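Long-range contacts in Endonuclease/exonuclease/phosphatase domain-containing protein (Enterococcus faecalis, PDB 3L1W), which is functionally uncharacterised but belongs to the endonuclease/exonuclease/phosphatase family and may act as a 3'-5' RNA exonuclease: residues L74-Y78 / I111-F117; P125-I129 / K155-P160; L189-P195 / V224-S229. All blocks are in the same frame, centred on the assembly; numbering follows the deposited sequence.

Contact 1: residues L74-Y78 / I111-F117; sequences LAILY and IALWGLF. With EDO (1,2-ethanediol), chain K.
Strands 74-78 and 111-117 pack face to face in nearly the same direction, at 17° with axes 7.5 Å apart at closest, and they meet through alternate side chains rather than backbone bonds. Leu74 pushes its CD1 branch to 3.4 Å from Ile111 O; the two side chains pass in opposite directions, Leu74 CD1 touching Ile111 CG1. Leu113 answers by swinging CG anti to its backbone N (chi1 173°), which carries CD2 over the backbone of 74-76 to within 3.7 Å of Ala75 CA. Each strand belongs to a different sheet: these are facing layers of the DNase I-like beta sandwich, and branched aliphatic residues suit its buried interior. Ile76 reaches two ways, CG1 toward Leu113 CD2 (3.9 Å) and CG2 toward Phe117 CZ. A side chain at Gly115 would run into Phe117 CE1, and Ile76 CD1 lies against the Gly115 backbone N instead. At the far end the edge of the Phe117 ring is turned to the face of Tyr78, planes at 71°, with Phe117 CE2 standing 3.6 Å from Tyr78 CG. Trp114 points the other way, its NE1 donating a nearly straight 2.9 Å bond to O2 of an ethanediol, probably from the crystallisation liquor.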
ATOM      1  N   LEU A  74       6.422  23.890  -3.487  1.00 16.14           N
ATOM      2  CA  LEU A  74       5.395  22.872  -3.625  1.00 14.14           C
ATOM      3  C   LEU A  74       5.610  22.182  -4.957  1.00 16.34           C
ATOM      4  O   LEU A  74       6.238  22.738  -5.862  1.00 16.13           O
ATOM      5  CB  LEU A  74       4.012  23.511  -3.634  1.00 15.38           C
ATOM      6  CG  LEU A  74       3.625  24.373  -2.439  1.00 16.09           C
ATOM      7  CD1 LEU A  74       2.231  24.965  -2.634  1.00 17.11           C
ATOM      8  CD2 LEU A  74       3.702  23.558  -1.140  1.00 17.38           C
ATOM      9  N   ALA A  75       5.094  20.964  -5.084  1.00 14.46           N
ATOM     10  CA  ALA A  75       5.143  20.279  -6.365  1.00 15.05           C
ATOM     11  C   ALA A  75       3.846  19.544  -6.594  1.00 15.32           C
ATOM     12  O   ALA A  75       3.135  19.179  -5.647  1.00 14.90           O
ATOM     13  CB  ALA A  75       6.331  19.291  -6.415  1.00 15.40           C
ATOM     14  N   ILE A  76       3.523  19.342  -7.862  1.00 15.11           N
ATOM     15  CA  ILE A  76       2.497  18.381  -8.220  1.00 12.77           C
ATOM     16  C   ILE A  76       3.157  17.375  -9.137  1.00 14.95           C
ATOM     17  O   ILE A  76       3.658  17.733 -10.199  1.00 16.21           O
ATOM     18  CB  ILE A  76       1.300  19.040  -8.931  1.00 13.55           C
ATOM     19  CG1 ILE A  76       0.649  20.074  -8.014  1.00 15.18           C
ATOM     20  CG2 ILE A  76       0.271  17.960  -9.322  1.00 15.04           C
ATOM     21  CD1 ILE A  76      -0.441  20.895  -8.690  1.00 21.57           C
ATOM     22  N   LEU A  77       3.220  16.127  -8.680  1.00 14.32           N
ATOM     23  CA  LEU A  77       3.769  15.052  -9.488  1.00 11.66           C
ATOM     24  C   LEU A  77       2.607  14.418 -10.223  1.00 13.70           C
ATOM     25  O   LEU A  77       1.539  14.212  -9.645  1.00 15.65           O
ATOM     26  CB  LEU A  77       4.433  13.998  -8.591  1.00 16.35           C
ATOM     27  CG  LEU A  77       5.540  14.488  -7.659  1.00 17.91           C
ATOM     28  CD1 LEU A  77       6.111  13.332  -6.843  1.00 18.78           C
ATOM     29  CD2 LEU A  77       6.641  15.180  -8.460  1.00 19.15           C
ATOM     30  N   TYR A  78       2.799  14.101 -11.495  1.00 14.73           N
ATOM     31  CA  TYR A  78       1.739  13.426 -12.240  1.00 14.97           C
ATOM     32  C   TYR A  78       2.294  12.500 -13.304  1.00 13.61           C
ATOM     33  O   TYR A  78       3.415  12.675 -13.792  1.00 15.74           O
ATOM     34  CB  TYR A  78       0.739  14.435 -12.836  1.00 14.46           C
ATOM     35  CG  TYR A  78       1.328  15.395 -13.844  1.00 16.23           C
ATOM     36  CD1 TYR A  78       1.163  15.188 -15.208  1.00 19.65           C
ATOM     37  CD2 TYR A  78       2.044  16.505 -13.430  1.00 17.98           C
ATOM     38  CE1 TYR A  78       1.693  16.079 -16.135  1.00 20.98           C
ATOM     39  CE2 TYR A  78       2.579  17.401 -14.356  1.00 20.86           C
ATOM     40  CZ  TYR A  78       2.398  17.172 -15.698  1.00 21.82           C
ATOM     41  OH  TYR A  78       2.932  18.056 -16.608  1.00 24.11           O
ATOM     42  N   ILE A 111       2.742  30.047  -0.878  1.00 19.34           N
ATOM     43  CA  ILE A 111       2.153  30.010  -2.202  1.00 19.97           C
ATOM     44  C   ILE A 111       1.125  28.902  -2.305  1.00 18.82           C
ATOM     45  O   ILE A 111       1.088  27.977  -1.487  1.00 18.21           O
ATOM     46  CB  ILE A 111       3.207  29.803  -3.304  1.00 21.16           C
ATOM     47  CG1 ILE A 111       3.953  28.485  -3.095  1.00 21.07           C
ATOM     48  CG2 ILE A 111       4.181  30.992  -3.349  1.00 19.28           C
ATOM     49  CD1 ILE A 111       4.632  27.974  -4.361  1.00 23.16           C
ATOM     50  N   ALA A 112       0.270  29.018  -3.307  1.00 16.58           N
ATOM     51  CA  ALA A 112      -0.510  27.880  -3.760  1.00 17.34           C
ATOM     52  C   ALA A 112      -0.070  27.563  -5.172  1.00 18.64           C
ATOM     53  O   ALA A 112       0.223  28.461  -5.968  1.00 19.30           O
ATOM     54  CB  ALA A 112      -2.001  28.177  -3.714  1.00 19.18           C
ATOM     55  N   LEU A 113      -0.023  26.271  -5.473  1.00 17.62           N
ATOM     56  CA  LEU A 113       0.357  25.788  -6.792  1.00 16.71           C
ATOM     57  C   LEU A 113      -0.844  25.027  -7.324  1.00 19.24           C
ATOM     58  O   LEU A 113      -1.381  24.158  -6.639  1.00 17.06           O
ATOM     59  CB  LEU A 113       1.561  24.840  -6.669  1.00 14.65           C
ATOM     60  CG  LEU A 113       2.023  24.096  -7.931  1.00 16.09           C
ATOM     61  CD1 LEU A 113       2.444  25.073  -9.030  1.00 18.88           C
ATOM     62  CD2 LEU A 113       3.142  23.076  -7.636  1.00 16.11           C
ATOM     63  N   TRP A 114      -1.278  25.343  -8.539  1.00 17.18           N
ATOM     64  CA  TRP A 114      -2.433  24.651  -9.101  1.00 17.20           C
ATOM     65  C   TRP A 114      -2.160  24.142 -10.517  1.00 21.43           C
ATOM     66  O   TRP A 114      -1.231  24.603 -11.203  1.00 19.50           O
ATOM     67  CB  TRP A 114      -3.664  25.574  -9.077  1.00 15.76           C
ATOM     68  CG  TRP A 114      -3.462  26.815  -9.903  1.00 18.20           C
ATOM     69  CD1 TRP A 114      -2.973  28.017  -9.479  1.00 16.88           C
ATOM     70  CD2 TRP A 114      -3.731  26.965 -11.304  1.00 18.19           C
ATOM     71  NE1 TRP A 114      -2.915  28.902 -10.529  1.00 19.34           N
ATOM     72  CE2 TRP A 114      -3.379  28.280 -11.658  1.00 20.09           C
ATOM     73  CE3 TRP A 114      -4.229  26.108 -12.291  1.00 21.90           C
ATOM     74  CZ2 TRP A 114      -3.515  28.764 -12.961  1.00 21.76           C
ATOM     75  CZ3 TRP A 114      -4.364  26.586 -13.578  1.00 20.60           C
ATOM     76  CH2 TRP A 114      -4.011  27.904 -13.905  1.00 24.96           C
ATOM     77  N   GLY A 115      -2.968  23.177 -10.938  1.00 19.16           N
ATOM     78  CA  GLY A 115      -2.910  22.666 -12.296  1.00 19.32           C
ATOM     79  C   GLY A 115      -4.291  22.300 -12.791  1.00 20.30           C
ATOM     80  O   GLY A 115      -5.133  21.811 -12.024  1.00 19.03           O
ATOM     81  N   LEU A 116      -4.535  22.564 -14.069  1.00 20.46           N
ATOM     82  CA  LEU A 116      -5.741  22.096 -14.731  1.00 21.43           C
ATOM     83  C   LEU A 116      -5.329  20.868 -15.523  1.00 18.20           C
ATOM     84  O   LEU A 116      -4.410  20.931 -16.347  1.00 20.56           O
ATOM     85  CB  LEU A 116      -6.306  23.180 -15.654  1.00 19.67           C
ATOM     86  CG  LEU A 116      -7.709  22.915 -16.204  1.00 24.21           C
ATOM     87  CD1 LEU A 116      -8.743  22.936 -15.075  1.00 24.58           C
ATOM     88  CD2 LEU A 116      -8.062  23.932 -17.285  1.00 23.72           C
ATOM     89  N   PHE A 117      -5.990  19.749 -15.246  1.00 18.57           N
ATOM     90  CA  PHE A 117      -5.599  18.456 -15.792  1.00 17.61           C
ATOM     91  C   PHE A 117      -6.748  17.826 -16.561  1.00 21.33           C
ATOM     92  O   PHE A 117      -7.908  18.217 -16.403  1.00 22.89           O
ATOM     93  CB  PHE A 117      -5.186  17.504 -14.663  1.00 17.26           C
ATOM     94  CG  PHE A 117      -3.879  17.863 -14.004  1.00 19.83           C
ATOM     95  CD1 PHE A 117      -3.846  18.705 -12.902  1.00 20.51           C
ATOM     96  CD2 PHE A 117      -2.681  17.358 -14.495  1.00 19.55           C
ATOM     97  CE1 PHE A 117      -2.641  19.038 -12.297  1.00 17.11           C
ATOM     98  CE2 PHE A 117      -1.471  17.683 -13.894  1.00 18.57           C
ATOM     99  CZ  PHE A 117      -1.450  18.514 -12.797  1.00 17.16           C
TER
HETATM  100  C1  EDO K 262      -3.858  33.289 -10.829  1.00 38.48           C
HETATM  101  O1  EDO K 262      -5.157  33.033 -11.386  1.00 48.17           O
HETATM  102  C2  EDO K 262      -3.312  31.995 -10.241  1.00 39.48           C
HETATM  103  O2  EDO K 262      -2.014  31.686 -10.763  1.00 23.82           O

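Contact 2: residues P125-I129 / K155-P160; sequences PFLVI and KIAQYP
Leu127 is the main bump of strand 126-129, and the hollow that takes it lies between the last turn of helix 153-158 and the chain leaving it. The side chain extends away from its own amide (chi1 177°), and its CD2 methyl fits between Lys155 CB at 3.7 Å and Ile156 CG1 at 3.9 Å. The lysine offers only the start of its chain here; its end leads away from the strand. Two residues on, on the same side of the strand, Ile129 brings CD1 against Ile156 CD1 (3.9 Å), the two side chains crossing at about a right angle, so that Ile156 is touched by both strand residues.

At the other end the fit is made by flatter pieces. The ring of Pro125 lies against one corner of the Tyr159 ring, CG to CE1 3.8 Å, and Gln158 CG rests over the centre of one face of that same ring. Tyr159 is the first residue to abandon helical angles, and Pro160 follows, its CD 3.6 Å from Pro125 O. Beyond it the chain enters strand 161-164, the parallel neighbour of strand 126-132: this is the return of a beta-alpha-beta crossover. Leu127 N donates to Pro160 O at 2.9 Å and 169°, the one directional bond between these two segments, and Leu127 and Ile129 continue the register with Leu162. Apolar contacts do the rest, while Lys220 NZ bonds Ile156 O and Tyr159 O, a probably charged donor that would help offset the carbonyls gathered at the helix end.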
ATOM      1  N   PRO A 125     -11.851  18.786 -18.204  1.00 33.09           N
ATOM      2  CA  PRO A 125     -10.731  19.084 -17.309  1.00 32.37           C
ATOM      3  C   PRO A 125     -11.156  19.071 -15.848  1.00 29.46           C
ATOM      4  O   PRO A 125     -12.345  19.183 -15.536  1.00 27.29           O
ATOM      5  CB  PRO A 125     -10.344  20.519 -17.697  1.00 37.80           C
ATOM      6  CG  PRO A 125     -11.051  20.807 -18.975  1.00 39.31           C
ATOM      7  CD  PRO A 125     -12.285  19.974 -18.951  1.00 39.77           C
ATOM      8  N   PHE A 126     -10.179  18.931 -14.960  1.00 20.06           N
ATOM      9  CA  PHE A 126     -10.408  19.141 -13.536  1.00 20.80           C
ATOM     10  C   PHE A 126      -9.271  19.963 -12.938  1.00 21.50           C
ATOM     11  O   PHE A 126      -8.156  19.992 -13.476  1.00 22.22           O
ATOM     12  CB  PHE A 126     -10.576  17.818 -12.787  1.00 20.55           C
ATOM     13  CG  PHE A 126      -9.356  16.938 -12.810  1.00 17.44           C
ATOM     14  CD1 PHE A 126      -9.111  16.098 -13.890  1.00 23.51           C
ATOM     15  CD2 PHE A 126      -8.459  16.938 -11.753  1.00 19.39           C
ATOM     16  CE1 PHE A 126      -7.991  15.279 -13.913  1.00 24.51           C
ATOM     17  CE2 PHE A 126      -7.337  16.122 -11.762  1.00 18.87           C
ATOM     18  CZ  PHE A 126      -7.097  15.290 -12.851  1.00 19.99           C
ATOM     19  N   LEU A 127      -9.566  20.629 -11.828  1.00 17.39           N
ATOM     20  CA  LEU A 127      -8.602  21.500 -11.169  1.00 16.33           C
ATOM     21  C   LEU A 127      -7.983  20.830  -9.946  1.00 18.79           C
ATOM     22  O   LEU A 127      -8.696  20.239  -9.126  1.00 19.35           O
ATOM     23  CB  LEU A 127      -9.296  22.802 -10.747  1.00 17.77           C
ATOM     24  CG  LEU A 127      -8.461  23.815  -9.971  1.00 17.63           C
ATOM     25  CD1 LEU A 127      -7.314  24.335 -10.818  1.00 19.63           C
ATOM     26  CD2 LEU A 127      -9.351  24.970  -9.514  1.00 18.68           C
ATOM     27  N   VAL A 128      -6.656  20.911  -9.834  1.00 15.42           N
ATOM     28  CA  VAL A 128      -5.953  20.465  -8.620  1.00 14.68           C
ATOM     29  C   VAL A 128      -5.297  21.670  -7.946  1.00 17.57           C
ATOM     30  O   VAL A 128      -4.597  22.441  -8.601  1.00 17.24           O
ATOM     31  CB  VAL A 128      -4.870  19.439  -8.951  1.00 14.39           C
ATOM     32  CG1 VAL A 128      -4.073  19.070  -7.689  1.00 16.83           C
ATOM     33  CG2 VAL A 128      -5.485  18.194  -9.587  1.00 18.31           C
ATOM     34  N   ILE A 129      -5.528  21.837  -6.642  1.00 15.77           N
ATOM     35  CA  ILE A 129      -4.934  22.939  -5.887  1.00 14.75           C
ATOM     36  C   ILE A 129      -4.120  22.352  -4.740  1.00 14.25           C
ATOM     37  O   ILE A 129      -4.663  21.665  -3.888  1.00 15.95           O
ATOM     38  CB  ILE A 129      -6.009  23.872  -5.285  1.00 16.71           C
ATOM     39  CG1 ILE A 129      -6.971  24.383  -6.372  1.00 17.67           C
ATOM     40  CG2 ILE A 129      -5.351  25.037  -4.556  1.00 16.84           C
ATOM     41  CD1 ILE A 129      -8.197  25.121  -5.814  1.00 18.75           C
ATOM     42  N   LYS A 155     -12.227  29.332 -11.571  1.00 23.42           N
ATOM     43  CA  LYS A 155     -11.844  27.976 -11.943  1.00 22.61           C
ATOM     44  C   LYS A 155     -12.549  26.940 -11.086  1.00 22.13           C
ATOM     45  O   LYS A 155     -13.004  25.908 -11.583  1.00 24.94           O
ATOM     46  CB  LYS A 155     -10.335  27.777 -11.791  1.00 23.47           C
ATOM     47  CG  LYS A 155      -9.472  28.528 -12.779  1.00 31.16           C
ATOM     48  CD  LYS A 155      -8.030  28.030 -12.693  1.00 25.41           C
ATOM     49  CE  LYS A 155      -7.049  29.087 -13.145  1.00 31.12           C
ATOM     50  NZ  LYS A 155      -7.294  29.505 -14.553  1.00 26.24           N
ATOM     51  N   ILE A 156     -12.609  27.202  -9.784  1.00 21.74           N
ATOM     52  CA  ILE A 156     -13.302  26.304  -8.868  1.00 20.04           C
ATOM     53  C   ILE A 156     -14.781  26.163  -9.230  1.00 20.50           C
ATOM     54  O   ILE A 156     -15.346  25.075  -9.171  1.00 24.67           O
ATOM     55  CB  ILE A 156     -13.165  26.784  -7.415  1.00 22.89           C
ATOM     56  CG1 ILE A 156     -11.715  26.632  -6.954  1.00 21.10           C
ATOM     57  CG2 ILE A 156     -14.051  25.977  -6.502  1.00 22.60           C
ATOM     58  CD1 ILE A 156     -11.433  27.364  -5.651  1.00 23.54           C
ATOM     59  N   ALA A 157     -15.402  27.266  -9.617  1.00 22.68           N
ATOM     60  CA  ALA A 157     -16.808  27.243  -9.986  1.00 24.95           C
ATOM     61  C   ALA A 157     -17.034  26.444 -11.266  1.00 28.85           C
ATOM     62  O   ALA A 157     -18.071  25.803 -11.435  1.00 31.93           O
ATOM     63  CB  ALA A 157     -17.324  28.670 -10.150  1.00 25.06           C
ATOM     64  N   GLN A 158     -16.052  26.481 -12.157  1.00 22.67           N
ATOM     65  CA  GLN A 158     -16.189  25.913 -13.494  1.00 28.33           C
ATOM     66  C   GLN A 158     -15.862  24.417 -13.558  1.00 28.39           C
ATOM     67  O   GLN A 158     -16.465  23.677 -14.340  1.00 27.09           O
ATOM     68  CB  GLN A 158     -15.292  26.690 -14.467  1.00 29.58           C
ATOM     69  CG  GLN A 158     -15.424  26.279 -15.928  1.00 42.54           C
ATOM     70  CD  GLN A 158     -14.633  27.194 -16.852  1.00 53.10           C
ATOM     71  OE1 GLN A 158     -14.550  26.962 -18.062  1.00 56.01           O
ATOM     72  NE2 GLN A 158     -14.043  28.242 -16.279  1.00 46.64           N
ATOM     73  N   TYR A 159     -14.908  23.968 -12.744  1.00 22.47           N
ATOM     74  CA  TYR A 159     -14.418  22.595 -12.847  1.00 20.89           C
ATOM     75  C   TYR A 159     -14.568  21.771 -11.566  1.00 22.17           C
ATOM     76  O   TYR A 159     -14.521  22.310 -10.459  1.00 23.47           O
ATOM     77  CB  TYR A 159     -12.922  22.580 -13.214  1.00 22.87           C
ATOM     78  CG  TYR A 159     -12.548  23.377 -14.441  1.00 24.23           C
ATOM     79  CD1 TYR A 159     -12.851  22.913 -15.714  1.00 26.74           C
ATOM     80  CD2 TYR A 159     -11.868  24.581 -14.329  1.00 23.70           C
ATOM     81  CE1 TYR A 159     -12.504  23.642 -16.840  1.00 25.79           C
ATOM     82  CE2 TYR A 159     -11.519  25.318 -15.449  1.00 26.27           C
ATOM     83  CZ  TYR A 159     -11.836  24.836 -16.700  1.00 24.60           C
ATOM     84  OH  TYR A 159     -11.488  25.556 -17.818  1.00 31.75           O
ATOM     85  N   PRO A 160     -14.697  20.443 -11.716  1.00 22.81           N
ATOM     86  CA  PRO A 160     -14.536  19.573 -10.551  1.00 23.16           C
ATOM     87  C   PRO A 160     -13.157  19.857  -9.978  1.00 23.28           C
ATOM     88  O   PRO A 160     -12.209  19.990 -10.754  1.00 19.39           O
ATOM     89  CB  PRO A 160     -14.555  18.165 -11.151  1.00 26.19           C
ATOM     90  CG  PRO A 160     -15.227  18.318 -12.474  1.00 26.25           C
ATOM     91  CD  PRO A 160     -14.853  19.680 -12.966  1.00 26.23           C
TER

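Contact 3: residues L189-P195 / V224-S229; sequences LATHYGP and VQQTAS
His192 and Thr227 face each other across a parallel pair, strand 191-193 being the outermost strand of one sheet of the DNase I-like sandwich and strand 224-229 its neighbour, with axes at 23°. The backbone bonds come first. Thr227 N donates to Thr191 O and Thr227 O accepts from Tyr193 N at 2.9 Å, so Thr227 bonds to the residues before and after His192, the pattern of a parallel pair. Ser229 N, donating to Tyr193 O, carries the ladder on.

Apolar contacts flank it. Leu189 CD1 meets Val224 CG2 at 3.8 Å. On the face shared by Tyr193 and Ala228, Tyr193 CB packs on Ala228 CB at 3.9 Å. Ala228 also packs on Phe33 of the second subunit, which stacks on the Tyr193 ring, while Tyr193 OH bonds to Asp232 of that subunit. Gly194 turns the chain with a positive phi of 89°, where a CB would run into Ser229 O.

Side-chain polar bonds occupy the face of His192 and Thr227. The imidazole is held through both nitrogens, ND1 pairing with Thr227 OG1 at 2.7 Å. A water also touches Thr227 OG1. Pro195 O has two donors, Ser229 OG at 2.8 Å nearly in line with the carbonyl, and His192 NE2 at 2.9 Å from 54° above the carbonyl plane.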
ATOM      1  N   LEU A 189     -16.499  10.319   3.315  1.00 26.27           N
ATOM      2  CA  LEU A 189     -17.436   9.994   2.243  1.00 21.90           C
ATOM      3  C   LEU A 189     -17.479   8.517   1.875  1.00 26.26           C
ATOM      4  O   LEU A 189     -18.427   8.062   1.228  1.00 29.15           O
ATOM      5  CB  LEU A 189     -17.128  10.813   0.995  1.00 24.33           C
ATOM      6  CG  LEU A 189     -17.355  12.319   1.106  1.00 21.31           C
ATOM      7  CD1 LEU A 189     -17.123  12.943  -0.248  1.00 24.50           C
ATOM      8  CD2 LEU A 189     -18.754  12.629   1.633  1.00 24.22           C
ATOM      9  N   ALA A 190     -16.462   7.770   2.276  1.00 21.59           N
ATOM     10  CA  ALA A 190     -16.417   6.352   1.952  1.00 27.35           C
ATOM     11  C   ALA A 190     -15.646   5.627   3.037  1.00 26.45           C
ATOM     12  O   ALA A 190     -15.511   6.140   4.148  1.00 34.32           O
ATOM     13  CB  ALA A 190     -15.767   6.142   0.587  1.00 27.35           C
ATOM     14  N   THR A 191     -15.148   4.436   2.725  1.00 24.23           N
ATOM     15  CA  THR A 191     -14.332   3.694   3.674  0.50 24.60           C
ATOM     16  C   THR A 191     -12.936   4.309   3.754  1.00 23.19           C
ATOM     17  O   THR A 191     -12.348   4.662   2.732  1.00 21.35           O
ATOM     18  CB  THR A 191     -14.225   2.211   3.271  0.50 29.65           C
ATOM     19  OG1 THR A 191     -15.536   1.693   3.011  0.50 30.31           O
ATOM     20  CG2 THR A 191     -13.569   1.398   4.379  0.50 31.87           C
ATOM     21  N   HIS A 192     -12.426   4.459   4.977  1.00 22.88           N
ATOM     22  CA  HIS A 192     -11.084   4.995   5.192  1.00 21.25           C
ATOM     23  C   HIS A 192     -10.166   3.939   5.799  1.00 22.05           C
ATOM     24  O   HIS A 192     -10.503   3.333   6.813  1.00 19.43           O
ATOM     25  CB  HIS A 192     -11.107   6.217   6.109  1.00 20.73           C
ATOM     26  CG  HIS A 192      -9.758   6.833   6.311  1.00 18.09           C
ATOM     27  ND1 HIS A 192      -9.152   7.624   5.358  1.00 17.59           N
ATOM     28  CD2 HIS A 192      -8.876   6.738   7.336  1.00 17.89           C
ATOM     29  CE1 HIS A 192      -7.970   8.015   5.801  1.00 18.20           C
ATOM     30  NE2 HIS A 192      -7.774   7.482   6.993  1.00 17.60           N
ATOM     31  N   TYR A 193      -9.006   3.733   5.178  1.00 17.37           N
ATOM     32  CA  TYR A 193      -8.059   2.718   5.627  1.00 17.24           C
ATOM     33  C   TYR A 193      -6.900   3.418   6.315  1.00 16.43           C
ATOM     34  O   TYR A 193      -6.403   4.429   5.822  1.00 17.63           O
ATOM     35  CB  TYR A 193      -7.557   1.894   4.429  1.00 15.85           C
ATOM     36  CG  TYR A 193      -6.576   0.798   4.797  1.00 18.00           C
ATOM     37  CD1 TYR A 193      -6.966  -0.264   5.599  1.00 20.40           C
ATOM     38  CD2 TYR A 193      -5.262   0.822   4.327  1.00 18.73           C
ATOM     39  CE1 TYR A 193      -6.080  -1.273   5.937  1.00 17.50           C
ATOM     40  CE2 TYR A 193      -4.358  -0.181   4.664  1.00 19.30           C
ATOM     41  CZ  TYR A 193      -4.776  -1.228   5.465  1.00 17.15           C
ATOM     42  OH  TYR A 193      -3.906  -2.232   5.827  1.00 17.76           O
ATOM     43  N   GLY A 194      -6.479   2.896   7.463  1.00 17.79           N
ATOM     44  CA  GLY A 194      -5.400   3.508   8.210  1.00 16.93           C
ATOM     45  C   GLY A 194      -5.898   4.549   9.198  1.00 17.80           C
ATOM     46  O   GLY A 194      -7.106   4.717   9.396  1.00 19.55           O
ATOM     47  N   PRO A 195      -4.967   5.266   9.828  1.00 18.41           N
ATOM     48  CA  PRO A 195      -5.370   6.261  10.826  1.00 19.94           C
ATOM     49  C   PRO A 195      -6.069   7.458  10.179  1.00 16.54           C
ATOM     50  O   PRO A 195      -5.777   7.790   9.028  1.00 17.31           O
ATOM     51  CB  PRO A 195      -4.035   6.681  11.449  1.00 17.41           C
ATOM     52  CG  PRO A 195      -3.027   6.463  10.366  1.00 17.40           C
ATOM     53  CD  PRO A 195      -3.508   5.237   9.610  1.00 16.99           C
ATOM     54  N   VAL A 224     -16.282   9.747  -4.282  1.00 22.59           N
ATOM     55  CA  VAL A 224     -15.154   9.149  -3.569  1.00 18.61           C
ATOM     56  C   VAL A 224     -15.397   7.661  -3.309  1.00 19.57           C
ATOM     57  O   VAL A 224     -16.440   7.282  -2.767  1.00 22.22           O
ATOM     58  CB  VAL A 224     -14.900   9.879  -2.251  1.00 16.50           C
ATOM     59  CG1 VAL A 224     -13.747   9.220  -1.484  1.00 17.32           C
ATOM     60  CG2 VAL A 224     -14.593  11.342  -2.537  1.00 19.37           C
ATOM     61  N   GLN A 225     -14.441   6.831  -3.719  1.00 18.21           N
ATOM     62  CA  GLN A 225     -14.534   5.375  -3.577  1.00 20.85           C
ATOM     63  C   GLN A 225     -13.883   4.865  -2.302  1.00 23.85           C
ATOM     64  O   GLN A 225     -14.313   3.855  -1.730  1.00 24.55           O
ATOM     65  CB  GLN A 225     -13.880   4.674  -4.766  1.00 23.36           C
ATOM     66  CG  GLN A 225     -14.760   4.583  -5.991  1.00 33.52           C
ATOM     67  CD  GLN A 225     -14.775   5.864  -6.771  1.00 42.93           C
ATOM     68  OE1 GLN A 225     -15.821   6.500  -6.928  1.00 46.27           O
ATOM     69  NE2 GLN A 225     -13.607   6.265  -7.266  1.00 38.38           N
ATOM     70  N   GLN A 226     -12.831   5.553  -1.877  1.00 19.56           N
ATOM     71  CA  GLN A 226     -12.139   5.221  -0.647  0.50 19.39           C
ATOM     72  C   GLN A 226     -10.985   6.182  -0.407  1.00 18.58           C
ATOM     73  O   GLN A 226     -10.583   6.940  -1.295  1.00 18.59           O
ATOM     74  CB  GLN A 226     -11.620   3.794  -0.687  0.50 20.51           C
ATOM     75  CG  GLN A 226     -10.634   3.545  -1.796  0.50 16.39           C
ATOM     76  CD  GLN A 226      -9.972   2.194  -1.660  0.50 30.14           C
ATOM     77  OE1 GLN A 226      -8.854   2.093  -1.158  0.50 30.23           O
ATOM     78  NE2 GLN A 226     -10.661   1.147  -2.098  0.50 30.31           N
ATOM     79  N   THR A 227     -10.517   6.202   0.833  1.00 16.88           N
ATOM     80  CA  THR A 227      -9.387   7.033   1.209  1.00 16.31           C
ATOM     81  C   THR A 227      -8.480   6.199   2.102  1.00 15.64           C
ATOM     82  O   THR A 227      -8.908   5.180   2.643  1.00 18.16           O
ATOM     83  CB  THR A 227      -9.820   8.305   1.967  1.00 15.65           C
ATOM     84  OG1 THR A 227     -10.621   7.939   3.098  1.00 17.54           O
ATOM     85  CG2 THR A 227     -10.646   9.229   1.058  1.00 16.92           C
ATOM     86  N   ALA A 228      -7.229   6.627   2.243  1.00 14.76           N
ATOM     87  CA  ALA A 228      -6.296   5.941   3.141  1.00 16.01           C
ATOM     88  C   ALA A 228      -5.185   6.858   3.621  1.00 16.89           C
ATOM     89  O   ALA A 228      -4.751   7.759   2.900  1.00 18.66           O
ATOM     90  CB  ALA A 228      -5.691   4.710   2.454  1.00 15.64           C
ATOM     91  N   SER A 229      -4.722   6.616   4.845  1.00 14.83           N
ATOM     92  CA  SER A 229      -3.483   7.212   5.339  1.00 15.83           C
ATOM     93  C   SER A 229      -2.447   6.095   5.315  1.00 14.91           C
ATOM     94  O   SER A 229      -2.677   5.030   5.892  1.00 17.21           O
ATOM     95  CB  SER A 229      -3.654   7.727   6.766  1.00 16.81           C
ATOM     96  OG  SER A 229      -4.527   8.846   6.804  1.00 18.28           O
TER
HETATM   97  O   HOH W   1     -13.535   7.832   2.449  1.00 25.60           O

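How the contacts relate
Along the chain the three contacts follow in series, each closing before the next opens. Contacts 1 and 2 are close, their centres 12 Å apart, and join directly: strands 111-119 and 126-132 are antiparallel neighbours in the six-stranded sheet, and Trp114 packs on Lys155. Contact 1 is part of the interface between that sheet and the seven-stranded one, and contact 2 attaches a helix end to its outer side. Contact 3 stands apart, with centres 23 Å from contact 1 and 22 Å from contact 2, at the edge of the seven-stranded sheet to which strand 73-78 also belongs. Together they sample the sandwich interior, its helical layer and the border that meets the second subunit.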